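Local coordinates for protein hybrid kinase (Caulobacter vibrioides, PDB 6QRL) that probably autophosphorylates on histidine as a hybrid histidine kinase, this piece being its pseudo-receiver domain, which binds the second messenger cyclic di-GMP, at residues V37-A42 and G63-P68. Sequence-based numbering, arbitrary orientation.
Sequences VDIASA and GALKPP. With SO4 (sulfate ion), chain D.
In this pseudo-receiver domain, a parallel sheet of strand order 2-1-3-4-5 flanked by helices, I39 in the first turn of helix 39-45 packs against L65, K66 and P68. These lie in the link between strands 51-55 and 73-77, which holds no helix here, where receiver domains usually carry one. The contact is small and mostly apolar, and I39 meets the loop with both branches of its side chain. CG2 lies anti to the backbone N (chi1 of CG1 -63°) and sits 3.7 Å from CG of P68, the two side chains crossing at a slant. The other branch is extended (chi2 167°). Its tip, CD1, is 4.0 Å from CD2 of L65 and 3.7 Å from the carbonyl O of K66. The lysine side chain leads away. D38 caps the helix that carries I39: its OD1 accepts from S41 N at 2.9 Å, with an N-H...O angle of 159°. Farther from I39, A64 N donates to O3 of a sulfate, probably from the crystallisation liquor, at 3.0 Å. R62 N binds the same ion. I39, L65 and P68 all also touch I54 of the central strand 51-55. Buried L65 also touches V75 of strand 73-77 and L88 of helix 85-91.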
loop_
_atom_site.group_PDB
_atom_site.type_symbol
_atom_site.label_atom_id
_atom_site.label_comp_id
_atom_site.label_asym_id
_atom_site.label_seq_id
_atom_site.Cartn_x
_atom_site.Cartn_y
_atom_site.Cartn_z
ATOM N N VAL A 37 8.021 5.121 7.100
ATOM C CA VAL A 37 7.193 5.351 8.327
ATOM C C VAL A 37 5.842 5.980 7.981
ATOM O O VAL A 37 4.974 5.947 8.843
ATOM C CB VAL A 37 7.892 6.213 9.395
ATOM C CG1 VAL A 37 9.051 5.481 10.007
ATOM C CG2 VAL A 37 8.259 7.599 8.877
ATOM N N ASP A 38 5.666 6.570 6.795
ATOM C CA ASP A 38 4.388 7.277 6.458
ATOM C C ASP A 38 4.272 7.454 4.942
ATOM O O ASP A 38 5.206 7.067 4.228
ATOM C CB ASP A 38 4.233 8.596 7.225
ATOM C CG ASP A 38 5.299 9.640 6.957
ATOM O OD1 ASP A 38 5.948 9.594 5.894
ATOM O OD2 ASP A 38 5.436 10.533 7.800
ATOM N N ILE A 39 3.188 8.039 4.456
ATOM C CA ILE A 39 2.955 8.180 2.995
ATOM C C ILE A 39 4.022 9.092 2.369
ATOM O O ILE A 39 4.595 8.679 1.342
ATOM C CB ILE A 39 1.522 8.664 2.729
ATOM C CG1 ILE A 39 0.500 7.628 3.216
ATOM C CG2 ILE A 39 1.370 8.997 1.259
ATOM C CD1 ILE A 39 -0.924 8.142 3.277
ATOM N N ALA A 40 4.301 10.265 2.940
ATOM C CA ALA A 40 5.326 11.175 2.363
ATOM C C ALA A 40 6.658 10.413 2.215
ATOM O O ALA A 40 7.239 10.457 1.136
ATOM C CB ALA A 40 5.472 12.451 3.164
ATOM N N SER A 41 7.105 9.654 3.219
ATOM C CA SER A 41 8.434 8.998 3.177
ATOM C C SER A 41 8.406 7.837 2.172
ATOM O O SER A 41 9.417 7.562 1.522
ATOM C CB SER A 41 8.898 8.612 4.571
ATOM O OG SER A 41 8.007 7.656 5.148
ATOM N N ALA A 42 7.264 7.183 1.985
ATOM C CA ALA A 42 7.061 6.136 0.957
ATOM C C ALA A 42 7.179 6.750 -0.446
ATOM O O ALA A 42 7.864 6.163 -1.288
ATOM C CB ALA A 42 5.724 5.470 1.169
ATOM N N GLY A 63 -10.554 8.723 10.956
ATOM C CA GLY A 63 -10.365 7.659 9.952
ATOM C C GLY A 63 -10.091 8.173 8.542
ATOM O O GLY A 63 -10.080 7.312 7.632
ATOM N N ALA A 64 -9.818 9.471 8.330
ATOM C CA ALA A 64 -9.384 10.029 7.017
ATOM C C ALA A 64 -8.024 9.458 6.610
ATOM O O ALA A 64 -7.111 9.468 7.424
ATOM C CB ALA A 64 -9.306 11.536 7.014
ATOM N N LEU A 65 -7.916 8.967 5.379
ATOM C CA LEU A 65 -6.683 8.357 4.843
ATOM C C LEU A 65 -6.730 8.576 3.331
ATOM O O LEU A 65 -7.629 7.980 2.690
ATOM C CB LEU A 65 -6.687 6.865 5.201
ATOM C CG LEU A 65 -5.358 6.183 5.559
ATOM C CD1 LEU A 65 -5.240 4.830 4.889
ATOM C CD2 LEU A 65 -4.121 7.029 5.356
ATOM N N LYS A 66 -5.838 9.408 2.804
ATOM C CA LYS A 66 -5.828 9.777 1.364
ATOM C C LYS A 66 -4.737 8.967 0.677
ATOM O O LYS A 66 -3.552 9.145 0.944
ATOM C CB LYS A 66 -5.560 11.270 1.144
ATOM C CG LYS A 66 -6.128 12.210 2.190
ATOM C CD LYS A 66 -7.649 12.339 2.149
ATOM C CE LYS A 66 -8.201 13.117 3.332
ATOM N NZ LYS A 66 -9.596 12.724 3.646
ATOM N N PRO A 67 -5.092 8.108 -0.287
ATOM C CA PRO A 67 -4.090 7.448 -1.108
ATOM C C PRO A 67 -3.523 8.504 -2.061
ATOM O O PRO A 67 -4.256 9.346 -2.561
ATOM C CB PRO A 67 -4.938 6.362 -1.784
ATOM C CG PRO A 67 -6.264 7.030 -2.006
ATOM C CD PRO A 67 -6.464 7.845 -0.747
ATOM N N PRO A 68 -2.204 8.544 -2.314
ATOM C CA PRO A 68 -1.647 9.533 -3.242
ATOM C C PRO A 68 -2.255 9.455 -4.655
ATOM O O PRO A 68 -2.388 8.362 -5.233
ATOM C CB PRO A 68 -0.160 9.176 -3.321
ATOM C CG PRO A 68 0.105 8.302 -2.119
ATOM C CD PRO A 68 -1.201 7.638 -1.742
HETATM S S SO4 D . -9.387 13.003 10.722
HETATM O O1 SO4 D . -10.306 13.763 9.917
HETATM O O2 SO4 D . -9.655 13.247 12.119
HETATM O O3 SO4 D . -9.585 11.596 10.451
HETATM O O4 SO4 D . -8.034 13.395 10.413
#